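Local coordinates for protein ubiquitin-like-specific protease 2 (Saccharomyces cerevisiae, PDB 5LNB) that is a cysteine protease of the C48 family that removes SUMO from modified proteins, seen here as the piece holding its catalytic domain, at residues C42-D47 with N267-L272; Y33-Q38 with L54-K59; G216-L221 with N259-A264. One frame throughout, in Å; residues are numbered along the deposited sequence.

How the contacts relate
The three contacts adjoin one another around helices 51-67, 215-228 and 264-285. Contacts 1 and 2 meet where L272 packs on F56 and F57. Contacts 1 and 3 meet where L268 packs on I220 and V217. L54 and F57 of contact 2 pack on helix 215-228 of contact 3. Contact 1 lies farthest out, about 17 Å from the chain centre to its own centre. It is still mostly buried, with an exposed rim at F44. Contact 2 is partly buried and almost wholly apolar. Contact 3 is buried. Contacts 1 and 3 each centre on one arginine: R269 is partly exposed and stacked on a phenylalanine, R261 is buried and bonded to a histidine.

Contact 1: C42-D47 with N267-L272; sequences CLFNKD and NLRHTL
R269 of helix 264-285 reaches across to L43 and F44 in the loop that follows helix 37-40. Its CB points toward the loop. CG comes next and lies against CB of L43, the two side chains running past each other in opposite directions. CD of R269 then sits over the centre of the F44 ring, 3.6 Å above its plane, as a CH-pi contact. The chain bends at this point (chi3 -38°), which turns the guanidinium back along the ring. NE lies over the rim, 3.5 Å from CE1 of F44. The guanidinium is stacked nearly flat on the ring, with the planes 12° apart. CZ is 4.4 Å from the ring centroid of F44, an off-centre cation-pi contact. At the tip, NH1 donates to the backbone O of L43 at 3.0 Å. The bond is nearly straight (167°) and lies in the guanidinium plane, so ring and carbonyl together fix how the group is turned. An alanine at this position is likely to leave the carbonyl of L43 without this donor and one face of the F44 ring without its cover. The two methyls of L43 meet the helix leucines: CD1 lies 3.7 Å from CD1 of L272, and CD2 4.1 Å from CD1 of L268. The loop thus lies along one side of helix 264-285. Helix 51-67 packs on the inner side, where I53 touches both C42 and L272, and R265 of helix 264-285 holds the far end of the loop through the backbone O of D47.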
ATOM      1  N   CYS A  42       4.992   1.565  17.694  1.00 31.25           N
ATOM      2  CA  CYS A  42       6.027   1.784  16.690  1.00 34.16           C
ATOM      3  C   CYS A  42       5.942   3.173  16.076  1.00 35.70           C
ATOM      4  O   CYS A  42       6.912   3.616  15.454  1.00 37.97           O
ATOM      5  CB  CYS A  42       5.956   0.713  15.599  1.00 27.25           C
ATOM      6  SG  CYS A  42       4.588   0.892  14.441  1.00 34.74           S
ATOM      7  N   LEU A  43       4.820   3.875  16.253  1.00 34.18           N
ATOM      8  CA  LEU A  43       4.654   5.244  15.776  1.00 30.57           C
ATOM      9  C   LEU A  43       5.277   6.279  16.718  1.00 34.31           C
ATOM     10  O   LEU A  43       4.959   7.473  16.633  1.00 42.35           O
ATOM     11  CB  LEU A  43       3.167   5.550  15.555  1.00 26.85           C
ATOM     12  CG  LEU A  43       2.453   4.700  14.489  1.00 27.43           C
ATOM     13  CD1 LEU A  43       0.937   4.901  14.523  1.00 26.31           C
ATOM     14  CD2 LEU A  43       2.992   4.987  13.089  1.00 22.00           C
ATOM     15  N   PHE A  44       6.149   5.858  17.618  1.00 33.54           N
ATOM     16  CA  PHE A  44       6.927   6.788  18.419  1.00 36.59           C
ATOM     17  C   PHE A  44       8.361   6.843  17.907  1.00 38.74           C
ATOM     18  O   PHE A  44       8.850   5.912  17.260  1.00 39.74           O
ATOM     19  CB  PHE A  44       6.897   6.393  19.897  1.00 38.76           C
ATOM     20  CG  PHE A  44       5.579   6.665  20.568  1.00 37.33           C
ATOM     21  CD1 PHE A  44       5.314   7.908  21.126  1.00 40.78           C
ATOM     22  CD2 PHE A  44       4.604   5.687  20.634  1.00 32.10           C
ATOM     23  CE1 PHE A  44       4.102   8.165  21.748  1.00 37.51           C
ATOM     24  CE2 PHE A  44       3.390   5.938  21.247  1.00 37.81           C
ATOM     25  CZ  PHE A  44       3.140   7.177  21.807  1.00 34.44           C
ATOM     26  N   ASN A  45       9.023   7.967  18.182  1.00 40.98           N
ATOM     27  CA  ASN A  45      10.397   8.183  17.741  1.00 39.46           C
ATOM     28  C   ASN A  45      10.531   7.916  16.247  1.00 40.96           C
ATOM     29  O   ASN A  45       9.899   8.593  15.429  1.00 42.91           O
ATOM     30  CB  ASN A  45      11.360   7.290  18.529  1.00 42.06           C
ATOM     31  CG  ASN A  45      11.234   7.474  20.038  1.00 53.73           C
ATOM     32  OD1 ASN A  45      11.312   8.594  20.557  1.00 47.46           O
ATOM     33  ND2 ASN A  45      11.026   6.368  20.748  1.00 62.49           N
ATOM     34  N   LYS A  46      11.347   6.927  15.886  1.00 36.74           N
ATOM     35  CA  LYS A  46      11.523   6.505  14.503  1.00 36.47           C
ATOM     36  C   LYS A  46      11.579   4.991  14.429  1.00 38.09           C
ATOM     37  O   LYS A  46      12.418   4.416  13.728  1.00 36.47           O
ATOM     38  CB  LYS A  46      12.783   7.121  13.885  1.00 41.93           C
ATOM     39  CG  LYS A  46      12.739   8.633  13.781  1.00 36.02           C
ATOM     40  CD  LYS A  46      14.084   9.206  13.489  1.00 38.78           C
ATOM     41  CE  LYS A  46      14.047  10.721  13.600  1.00 46.68           C
ATOM     42  NZ  LYS A  46      15.370  11.311  13.276  1.00 56.51           N
ATOM     43  N   ASP A  47      10.700   4.321  15.167  1.00 33.66           N
ATOM     44  CA  ASP A  47      10.697   2.867  15.170  1.00 31.98           C
ATOM     45  C   ASP A  47      10.253   2.328  13.818  1.00 30.37           C
ATOM     46  O   ASP A  47       9.494   2.970  13.084  1.00 26.64           O
ATOM     47  CB  ASP A  47       9.777   2.332  16.265  1.00 38.66           C
ATOM     48  CG  ASP A  47      10.375   2.469  17.657  1.00 44.12           C
ATOM     49  OD1 ASP A  47      11.455   3.076  17.803  1.00 46.71           O
ATOM     50  OD2 ASP A  47       9.756   1.957  18.607  1.00 49.93           O
ATOM     51  N   ASN A 267       1.101  12.484  13.215  1.00 31.94           N
ATOM     52  CA  ASN A 267      -0.273  12.620  12.746  1.00 32.02           C
ATOM     53  C   ASN A 267      -0.945  11.258  12.620  1.00 32.31           C
ATOM     54  O   ASN A 267      -2.142  11.121  12.910  1.00 33.10           O
ATOM     55  CB  ASN A 267      -0.305  13.398  11.434  1.00 34.50           C
ATOM     56  CG  ASN A 267      -0.022  14.885  11.642  1.00 54.18           C
ATOM     57  OD1 ASN A 267      -0.599  15.516  12.526  1.00 57.36           O
ATOM     58  ND2 ASN A 267       0.889  15.442  10.844  1.00 61.39           N
ATOM     59  N   LEU A 268      -0.185  10.231  12.227  1.00 24.88           N
ATOM     60  CA  LEU A 268      -0.727   8.876  12.230  1.00 24.67           C
ATOM     61  C   LEU A 268      -1.107   8.439  13.643  1.00 24.42           C
ATOM     62  O   LEU A 268      -2.146   7.800  13.839  1.00 24.00           O
ATOM     63  CB  LEU A 268       0.275   7.904  11.607  1.00 24.09           C
ATOM     64  CG  LEU A 268       0.647   8.103  10.128  1.00 21.04           C
ATOM     65  CD1 LEU A 268       1.782   7.165   9.771  1.00 20.62           C
ATOM     66  CD2 LEU A 268      -0.559   7.867   9.196  1.00 19.87           C
ATOM     67  N   ARG A 269      -0.290   8.789  14.646  1.00 27.53           N
ATOM     68  CA  ARG A 269      -0.633   8.460  16.030  1.00 27.45           C
ATOM     69  C   ARG A 269      -1.920   9.149  16.446  1.00 29.36           C
ATOM     70  O   ARG A 269      -2.802   8.531  17.048  1.00 32.52           O
ATOM     71  CB  ARG A 269       0.485   8.859  16.990  1.00 32.90           C
ATOM     72  CG  ARG A 269       1.715   8.006  16.954  1.00 39.72           C
ATOM     73  CD  ARG A 269       2.460   8.101  18.291  1.00 43.70           C
ATOM     74  NE  ARG A 269       2.441   9.440  18.884  1.00 44.73           N
ATOM     75  CZ  ARG A 269       3.345  10.389  18.647  1.00 45.46           C
ATOM     76  NH1 ARG A 269       4.342  10.162  17.808  1.00 40.99           N
ATOM     77  NH2 ARG A 269       3.248  11.568  19.248  1.00 46.45           N
ATOM     78  N   HIS A 270      -2.039  10.441  16.133  1.00 30.16           N
ATOM     79  CA  HIS A 270      -3.260  11.169  16.458  1.00 30.60           C
ATOM     80  C   HIS A 270      -4.477  10.536  15.795  1.00 29.08           C
ATOM     81  O   HIS A 270      -5.554  10.477  16.395  1.00 32.09           O
ATOM     82  CB  HIS A 270      -3.127  12.637  16.048  1.00 38.75           C
ATOM     83  CG  HIS A 270      -4.243  13.504  16.551  1.00 58.83           C
ATOM     84  ND1 HIS A 270      -5.182  14.075  15.717  1.00 61.95           N
ATOM     85  CD2 HIS A 270      -4.581  13.882  17.808  1.00 64.10           C
ATOM     86  CE1 HIS A 270      -6.041  14.776  16.437  1.00 63.99           C
ATOM     87  NE2 HIS A 270      -5.699  14.675  17.709  1.00 64.79           N
ATOM     88  N   THR A 271      -4.332  10.065  14.555  1.00 28.33           N
ATOM     89  CA  THR A 271      -5.466   9.438  13.881  1.00 28.17           C
ATOM     90  C   THR A 271      -5.887   8.159  14.597  1.00 30.83           C
ATOM     91  O   THR A 271      -7.069   7.967  14.908  1.00 29.60           O
ATOM     92  CB  THR A 271      -5.124   9.139  12.422  1.00 30.99           C
ATOM     93  OG1 THR A 271      -4.861  10.364  11.724  1.00 32.31           O
ATOM     94  CG2 THR A 271      -6.276   8.399  11.751  1.00 23.02           C
ATOM     95  N   LEU A 272      -4.930   7.267  14.856  1.00 30.72           N
ATOM     96  CA  LEU A 272      -5.242   6.025  15.553  1.00 27.71           C
ATOM     97  C   LEU A 272      -5.802   6.311  16.939  1.00 30.93           C
ATOM     98  O   LEU A 272      -6.875   5.814  17.307  1.00 27.06           O
ATOM     99  CB  LEU A 272      -3.988   5.155  15.640  1.00 27.09           C
ATOM    100  CG  LEU A 272      -3.725   4.235  14.459  1.00 29.48           C
ATOM    101  CD1 LEU A 272      -2.459   3.419  14.699  1.00 28.09           C
ATOM    102  CD2 LEU A 272      -4.936   3.315  14.247  1.00 28.72           C
TER

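Contact 2: Y33-Q38 with L54-K59; sequences YTITNQ and LDFFTK
Y33 and I35 lie on a strand of the small antiparallel hairpin 23-26/32-35, which packs against helix 51-67 through F56 and K59. Backbone bonds to Y25 and L23 tie this strand into the hairpin. The axes of strand 33-35 and helix 54-59 come within 9.6 Å and run at 129° to each other. Y33 and I35 both point toward the helix, and T34 between them points away. CB of Y33 meets the edge of the F56 ring, 3.8 Å from CD1 and near the ring plane. The tyrosine ring then runs on across the helix to K59. The lysine chain crosses the end of the tyrosine at about a right angle, with OH of Y33 3.4 Å from CG of K59. That chain bends at chi2 (75°), which carries CD and CE past the hydroxyl. I35 works on the other part of F56. Its CD1 is 3.9 Å from CB of F56, and its CG1 lies over the rim of one ring face, 4.2 Å above the plane. CG of F56 is anti to the backbone N (chi1 173°), and the ring goes on to pack against L272 and L275 of helix 264-285. The ring of F27 meets that of Y33 nearly perpendicular. No hydrogen bond joins the two segments. The hold is therefore apolar, made by two strand residues, one phenylalanine and the methylenes of a lysine. The charge of K59 is carried beyond this packing and paired with D29 and E63, which probably lets the methylenes lie against the tyrosine at little electrostatic cost.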
ATOM      1  N   TYR A  33     -10.165  -4.904  11.627  1.00 34.71           N
ATOM      2  CA  TYR A  33      -8.755  -4.823  11.994  1.00 35.35           C
ATOM      3  C   TYR A  33      -8.629  -4.537  13.483  1.00 36.26           C
ATOM      4  O   TYR A  33      -9.360  -3.704  14.029  1.00 38.29           O
ATOM      5  CB  TYR A  33      -8.017  -3.723  11.208  1.00 30.21           C
ATOM      6  CG  TYR A  33      -7.876  -3.981   9.721  1.00 28.17           C
ATOM      7  CD1 TYR A  33      -8.995  -4.056   8.894  1.00 38.81           C
ATOM      8  CD2 TYR A  33      -6.624  -4.133   9.143  1.00 26.99           C
ATOM      9  CE1 TYR A  33      -8.864  -4.294   7.523  1.00 40.45           C
ATOM     10  CE2 TYR A  33      -6.477  -4.359   7.785  1.00 34.56           C
ATOM     11  CZ  TYR A  33      -7.599  -4.440   6.976  1.00 41.88           C
ATOM     12  OH  TYR A  33      -7.445  -4.663   5.624  1.00 41.99           O
ATOM     13  N   THR A  34      -7.703  -5.230  14.135  1.00 32.54           N
ATOM     14  CA  THR A  34      -7.384  -4.985  15.533  1.00 32.37           C
ATOM     15  C   THR A  34      -5.994  -4.378  15.624  1.00 34.87           C
ATOM     16  O   THR A  34      -5.036  -4.929  15.072  1.00 40.66           O
ATOM     17  CB  THR A  34      -7.457  -6.271  16.358  1.00 35.70           C
ATOM     18  OG1 THR A  34      -8.825  -6.695  16.468  1.00 39.70           O
ATOM     19  CG2 THR A  34      -6.889  -6.040  17.751  1.00 37.98           C
ATOM     20  N   ILE A  35      -5.888  -3.239  16.301  1.00 31.85           N
ATOM     21  CA  ILE A  35      -4.616  -2.551  16.493  1.00 29.13           C
ATOM     22  C   ILE A  35      -4.323  -2.550  17.982  1.00 28.77           C
ATOM     23  O   ILE A  35      -5.044  -1.906  18.757  1.00 29.41           O
ATOM     24  CB  ILE A  35      -4.649  -1.121  15.941  1.00 27.63           C
ATOM     25  CG1 ILE A  35      -4.905  -1.138  14.431  1.00 32.65           C
ATOM     26  CG2 ILE A  35      -3.368  -0.383  16.321  1.00 23.81           C
ATOM     27  CD1 ILE A  35      -3.906  -1.958  13.659  1.00 35.08           C
ATOM     28  N   THR A  36      -3.270  -3.259  18.388  1.00 29.13           N
ATOM     29  CA  THR A  36      -2.901  -3.340  19.793  1.00 28.39           C
ATOM     30  C   THR A  36      -1.866  -2.275  20.137  1.00 38.75           C
ATOM     31  O   THR A  36      -1.313  -1.599  19.261  1.00 31.05           O
ATOM     32  CB  THR A  36      -2.351  -4.725  20.148  1.00 33.39           C
ATOM     33  OG1 THR A  36      -1.073  -4.905  19.529  1.00 35.99           O
ATOM     34  CG2 THR A  36      -3.309  -5.840  19.710  1.00 31.79           C
ATOM     35  N   ASN A  37      -1.600  -2.135  21.445  1.00 29.81           N
ATOM     36  CA  ASN A  37      -0.566  -1.206  21.880  1.00 30.12           C
ATOM     37  C   ASN A  37       0.792  -1.600  21.314  1.00 38.54           C
ATOM     38  O   ASN A  37       1.587  -0.735  20.935  1.00 37.01           O
ATOM     39  CB  ASN A  37      -0.508  -1.141  23.405  1.00 32.37           C
ATOM     40  CG  ASN A  37       0.537  -0.154  23.900  1.00 37.13           C
ATOM     41  OD1 ASN A  37       0.401   1.049  23.698  1.00 34.70           O
ATOM     42  ND2 ASN A  37       1.587  -0.660  24.541  1.00 34.27           N
ATOM     43  N   GLN A  38       1.068  -2.904  21.241  1.00 41.08           N
ATOM     44  CA  GLN A  38       2.313  -3.372  20.647  1.00 41.77           C
ATOM     45  C   GLN A  38       2.486  -2.850  19.220  1.00 42.30           C
ATOM     46  O   GLN A  38       3.614  -2.590  18.790  1.00 36.51           O
ATOM     47  CB  GLN A  38       2.353  -4.903  20.681  1.00 42.47           C
ATOM     48  CG  GLN A  38       3.739  -5.508  20.851  1.00 53.70           C
ATOM     49  CD  GLN A  38       4.394  -5.169  22.194  1.00 69.34           C
ATOM     50  OE1 GLN A  38       5.620  -5.220  22.323  1.00 80.63           O
ATOM     51  NE2 GLN A  38       3.581  -4.827  23.199  1.00 64.97           N
ATOM     52  N   LEU A  54       1.000  -0.657   9.018  1.00 17.46           N
ATOM     53  CA  LEU A  54       1.035  -0.331   7.599  1.00 25.97           C
ATOM     54  C   LEU A  54      -0.180  -0.894   6.869  1.00 23.00           C
ATOM     55  O   LEU A  54      -0.810  -0.186   6.074  1.00 20.89           O
ATOM     56  CB  LEU A  54       2.331  -0.835   6.974  1.00 26.11           C
ATOM     57  CG  LEU A  54       2.488  -0.286   5.559  1.00 21.64           C
ATOM     58  CD1 LEU A  54       3.894   0.185   5.379  1.00 22.57           C
ATOM     59  CD2 LEU A  54       2.106  -1.358   4.526  1.00 21.79           C
ATOM     60  N   ASP A  55      -0.532  -2.163   7.120  1.00 16.96           N
ATOM     61  CA  ASP A  55      -1.690  -2.724   6.418  1.00 17.08           C
ATOM     62  C   ASP A  55      -2.982  -2.034   6.847  1.00 22.80           C
ATOM     63  O   ASP A  55      -3.880  -1.831   6.024  1.00 24.84           O
ATOM     64  CB  ASP A  55      -1.778  -4.247   6.614  1.00 18.15           C
ATOM     65  CG  ASP A  55      -0.659  -5.001   5.881  1.00 27.04           C
ATOM     66  OD1 ASP A  55      -0.276  -4.574   4.786  1.00 24.32           O
ATOM     67  OD2 ASP A  55      -0.145  -6.011   6.399  1.00 29.67           O
ATOM     68  N   PHE A  56      -3.092  -1.637   8.119  1.00 21.56           N
ATOM     69  CA  PHE A  56      -4.278  -0.899   8.530  1.00 18.11           C
ATOM     70  C   PHE A  56      -4.410   0.408   7.760  1.00 21.48           C
ATOM     71  O   PHE A  56      -5.484   0.733   7.241  1.00 22.59           O
ATOM     72  CB  PHE A  56      -4.261  -0.609  10.026  1.00 21.54           C
ATOM     73  CG  PHE A  56      -5.377   0.300  10.448  1.00 24.40           C
ATOM     74  CD1 PHE A  56      -6.667  -0.181  10.557  1.00 23.73           C
ATOM     75  CD2 PHE A  56      -5.147   1.643  10.690  1.00 23.32           C
ATOM     76  CE1 PHE A  56      -7.704   0.653  10.938  1.00 24.81           C
ATOM     77  CE2 PHE A  56      -6.186   2.478  11.062  1.00 20.89           C
ATOM     78  CZ  PHE A  56      -7.464   1.978  11.183  1.00 21.98           C
ATOM     79  N   PHE A  57      -3.328   1.181   7.676  1.00 21.19           N
ATOM     80  CA  PHE A  57      -3.441   2.514   7.099  1.00 19.52           C
ATOM     81  C   PHE A  57      -3.539   2.504   5.579  1.00 23.14           C
ATOM     82  O   PHE A  57      -4.218   3.366   5.009  1.00 22.39           O
ATOM     83  CB  PHE A  57      -2.269   3.372   7.548  1.00 16.89           C
ATOM     84  CG  PHE A  57      -2.536   4.115   8.811  1.00 22.48           C
ATOM     85  CD1 PHE A  57      -3.573   5.039   8.872  1.00 22.48           C
ATOM     86  CD2 PHE A  57      -1.759   3.904   9.938  1.00 18.40           C
ATOM     87  CE1 PHE A  57      -3.835   5.748  10.047  1.00 20.11           C
ATOM     88  CE2 PHE A  57      -2.008   4.620  11.112  1.00 22.66           C
ATOM     89  CZ  PHE A  57      -3.044   5.541  11.161  1.00 20.51           C
ATOM     90  N   THR A  58      -2.885   1.568   4.890  1.00 15.70           N
ATOM     91  CA  THR A  58      -3.116   1.487   3.453  1.00 22.57           C
ATOM     92  C   THR A  58      -4.585   1.192   3.179  1.00 23.36           C
ATOM     93  O   THR A  58      -5.214   1.839   2.333  1.00 22.43           O
ATOM     94  CB  THR A  58      -2.220   0.421   2.811  1.00 21.33           C
ATOM     95  OG1 THR A  58      -2.540  -0.871   3.345  1.00 22.16           O
ATOM     96  CG2 THR A  58      -0.747   0.728   3.067  1.00 19.10           C
ATOM     97  N   LYS A  59      -5.156   0.246   3.924  1.00 20.56           N
ATOM     98  CA  LYS A  59      -6.590   0.001   3.862  1.00 17.65           C
ATOM     99  C   LYS A  59      -7.375   1.255   4.227  1.00 20.71           C
ATOM    100  O   LYS A  59      -8.322   1.636   3.531  1.00 22.68           O
ATOM    101  CB  LYS A  59      -6.945  -1.151   4.795  1.00 25.45           C
ATOM    102  CG  LYS A  59      -8.410  -1.512   4.825  1.00 33.58           C
ATOM    103  CD  LYS A  59      -8.804  -2.251   3.571  1.00 37.69           C
ATOM    104  CE  LYS A  59     -10.159  -2.960   3.746  1.00 41.25           C
ATOM    105  NZ  LYS A  59     -10.790  -3.276   2.433  1.00 39.70           N
TER

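Contact 3: G216-L221 with N259-A264; sequences GVHVIL and NERNSA
R261 threads between H218 and L221 of helix 215-228 and meets them in two different ways. To L221 it turns a face. CB of L221 sits 3.7 Å above the guanidinium plane of R261, over its centre, and the two side chains pass in opposite directions. To H218 it turns an edge. NH1 of R261 donates to ND1 of H218 at 3.0 Å, with the bond bent to 143°. The acceptor lies in the guanidinium plane, but NH1 is tilted 23° out of the imidazole plane, and the two planes stand 49° apart. A bend at chi2 brings the guanidinium between H218 and L221. A264, at the start of helix 264-285, packs its CB on both V217 and L221, 3.6 Å from CG1 of V217 and 3.7 Å from CD1 of L221. NH2 of R261 binds a water at 3.0 Å, and that water donates to the backbone O of L221. The same nitrogen is bonded to N222. Helix 215-228 is probably the central helix of the papain-like fold, which in this family carries the nucleophile near its start. The N-H groups of the buried arginine are thus met by a ring nitrogen, the side-chain oxygen of N222 and a water, all neutral acceptors. As ND1 of H218 accepts this hydrogen bond, it carries no proton, and the imidazole is probably neutral, a state that the positive charge beside it would favour.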
ATOM      1  N   GLY A 216       8.373   2.908   6.253  1.00 21.20           N
ATOM      2  CA  GLY A 216       6.981   2.504   6.385  1.00 23.25           C
ATOM      3  C   GLY A 216       6.026   3.683   6.421  1.00 23.08           C
ATOM      4  O   GLY A 216       4.906   3.592   5.906  1.00 25.54           O
ATOM      5  N   VAL A 217       6.457   4.802   7.018  1.00 19.81           N
ATOM      6  CA  VAL A 217       5.643   6.013   7.073  1.00 16.97           C
ATOM      7  C   VAL A 217       5.520   6.637   5.689  1.00 22.30           C
ATOM      8  O   VAL A 217       4.461   7.154   5.318  1.00 20.84           O
ATOM      9  CB  VAL A 217       6.241   7.014   8.089  1.00 21.36           C
ATOM     10  CG1 VAL A 217       5.490   8.344   8.067  1.00 18.04           C
ATOM     11  CG2 VAL A 217       6.233   6.436   9.491  1.00 18.51           C
ATOM     12  N   HIS A 218       6.604   6.617   4.909  1.00 22.23           N
ATOM     13  CA  HIS A 218       6.547   7.145   3.551  1.00 19.47           C
ATOM     14  C   HIS A 218       5.644   6.303   2.660  1.00 18.54           C
ATOM     15  O   HIS A 218       4.913   6.851   1.831  1.00 19.90           O
ATOM     16  CB  HIS A 218       7.946   7.239   2.962  1.00 16.54           C
ATOM     17  CG  HIS A 218       8.752   8.352   3.543  1.00 23.93           C
ATOM     18  ND1 HIS A 218       8.702   9.636   3.049  1.00 25.00           N
ATOM     19  CD2 HIS A 218       9.608   8.379   4.591  1.00 20.68           C
ATOM     20  CE1 HIS A 218       9.502  10.406   3.761  1.00 24.73           C
ATOM     21  NE2 HIS A 218      10.060   9.669   4.705  1.00 27.44           N
ATOM     22  N   VAL A 219       5.682   4.971   2.808  1.00 16.51           N
ATOM     23  CA  VAL A 219       4.781   4.122   2.030  1.00 18.13           C
ATOM     24  C   VAL A 219       3.333   4.526   2.280  1.00 22.32           C
ATOM     25  O   VAL A 219       2.553   4.728   1.342  1.00 23.33           O
ATOM     26  CB  VAL A 219       5.007   2.632   2.350  1.00 17.66           C
ATOM     27  CG1 VAL A 219       3.793   1.816   1.876  1.00 20.33           C
ATOM     28  CG2 VAL A 219       6.266   2.114   1.668  1.00 14.85           C
ATOM     29  N   ILE A 220       2.954   4.645   3.556  1.00 20.44           N
ATOM     30  CA  ILE A 220       1.591   5.027   3.910  1.00 17.80           C
ATOM     31  C   ILE A 220       1.216   6.345   3.240  1.00 20.29           C
ATOM     32  O   ILE A 220       0.154   6.464   2.616  1.00 19.70           O
ATOM     33  CB  ILE A 220       1.446   5.103   5.441  1.00 21.05           C
ATOM     34  CG1 ILE A 220       1.564   3.702   6.060  1.00 19.25           C
ATOM     35  CG2 ILE A 220       0.131   5.818   5.851  1.00 19.19           C
ATOM     36  CD1 ILE A 220       1.723   3.699   7.583  1.00 17.00           C
ATOM     37  N   LEU A 221       2.090   7.354   3.341  1.00 20.76           N
ATOM     38  CA  LEU A 221       1.716   8.668   2.833  1.00 16.76           C
ATOM     39  C   LEU A 221       1.801   8.751   1.317  1.00 19.52           C
ATOM     40  O   LEU A 221       1.051   9.519   0.705  1.00 18.42           O
ATOM     41  CB  LEU A 221       2.564   9.752   3.488  1.00 26.56           C
ATOM     42  CG  LEU A 221       1.864  10.205   4.785  1.00 30.07           C
ATOM     43  CD1 LEU A 221       2.334   9.429   6.008  1.00 24.78           C
ATOM     44  CD2 LEU A 221       1.965  11.685   4.998  1.00 34.80           C
ATOM     45  N   ASN A 259       7.213  18.748   3.089  1.00 26.15           N
ATOM     46  CA  ASN A 259       7.404  19.553   4.295  1.00 31.80           C
ATOM     47  C   ASN A 259       6.631  19.007   5.489  1.00 32.59           C
ATOM     48  O   ASN A 259       6.990  19.306   6.633  1.00 42.13           O
ATOM     49  CB  ASN A 259       7.007  21.011   4.037  1.00 41.20           C
ATOM     50  CG  ASN A 259       5.522  21.170   3.739  1.00 53.58           C
ATOM     51  OD1 ASN A 259       4.914  20.322   3.091  1.00 58.74           O
ATOM     52  ND2 ASN A 259       4.935  22.260   4.215  1.00 59.31           N
ATOM     53  N   GLU A 260       5.588  18.213   5.258  1.00 32.99           N
ATOM     54  CA  GLU A 260       4.830  17.592   6.339  1.00 34.07           C
ATOM     55  C   GLU A 260       5.359  16.220   6.741  1.00 29.88           C
ATOM     56  O   GLU A 260       4.916  15.681   7.759  1.00 31.55           O
ATOM     57  CB  GLU A 260       3.359  17.454   5.937  1.00 36.58           C
ATOM     58  CG  GLU A 260       2.680  18.772   5.606  1.00 45.78           C
ATOM     59  CD  GLU A 260       1.333  18.577   4.928  1.00 57.60           C
ATOM     60  OE1 GLU A 260       0.866  17.417   4.838  1.00 58.27           O
ATOM     61  OE2 GLU A 260       0.742  19.586   4.477  1.00 61.59           O
ATOM     62  N   ARG A 261       6.281  15.636   5.970  1.00 30.20           N
ATOM     63  CA  ARG A 261       6.718  14.271   6.250  1.00 29.74           C
ATOM     64  C   ARG A 261       7.352  14.154   7.629  1.00 30.84           C
ATOM     65  O   ARG A 261       7.234  13.108   8.277  1.00 29.97           O
ATOM     66  CB  ARG A 261       7.696  13.791   5.171  1.00 26.02           C
ATOM     67  CG  ARG A 261       7.059  13.590   3.796  1.00 29.63           C
ATOM     68  CD  ARG A 261       6.117  12.395   3.785  1.00 27.34           C
ATOM     69  NE  ARG A 261       5.251  12.374   2.602  1.00 27.73           N
ATOM     70  CZ  ARG A 261       5.335  11.485   1.615  1.00 23.35           C
ATOM     71  NH1 ARG A 261       6.266  10.538   1.649  1.00 21.77           N
ATOM     72  NH2 ARG A 261       4.488  11.546   0.591  1.00 19.17           N
ATOM     73  N   ASN A 262       8.027  15.211   8.089  1.00 32.10           N
ATOM     74  CA  ASN A 262       8.682  15.169   9.390  1.00 40.95           C
ATOM     75  C   ASN A 262       7.680  14.930  10.516  1.00 45.23           C
ATOM     76  O   ASN A 262       8.020  14.305  11.528  1.00 44.49           O
ATOM     77  CB  ASN A 262       9.453  16.468   9.620  1.00 48.72           C
ATOM     78  CG  ASN A 262      10.174  16.488  10.947  1.00 71.88           C
ATOM     79  OD1 ASN A 262      10.605  15.447  11.446  1.00 76.32           O
ATOM     80  ND2 ASN A 262      10.308  17.678  11.536  1.00 81.02           N
ATOM     81  N   SER A 263       6.442  15.390  10.353  1.00 45.10           N
ATOM     82  CA  SER A 263       5.407  15.234  11.364  1.00 38.31           C
ATOM     83  C   SER A 263       4.443  14.097  11.064  1.00 35.60           C
ATOM     84  O   SER A 263       3.486  13.901  11.816  1.00 28.56           O
ATOM     85  CB  SER A 263       4.622  16.538  11.504  1.00 43.71           C
ATOM     86  OG  SER A 263       5.494  17.628  11.740  1.00 53.05           O
ATOM     87  N   ALA A 264       4.666  13.351   9.981  1.00 28.95           N
ATOM     88  CA  ALA A 264       3.689  12.359   9.550  1.00 28.29           C
ATOM     89  C   ALA A 264       3.463  11.299  10.619  1.00 28.57           C
ATOM     90  O   ALA A 264       2.324  10.890  10.870  1.00 28.45           O
ATOM     91  CB  ALA A 264       4.145  11.711   8.240  1.00 22.99           C
TER
HETATM   92  O   HOH W   1       1.688  12.404   1.136  1.00 32.06           O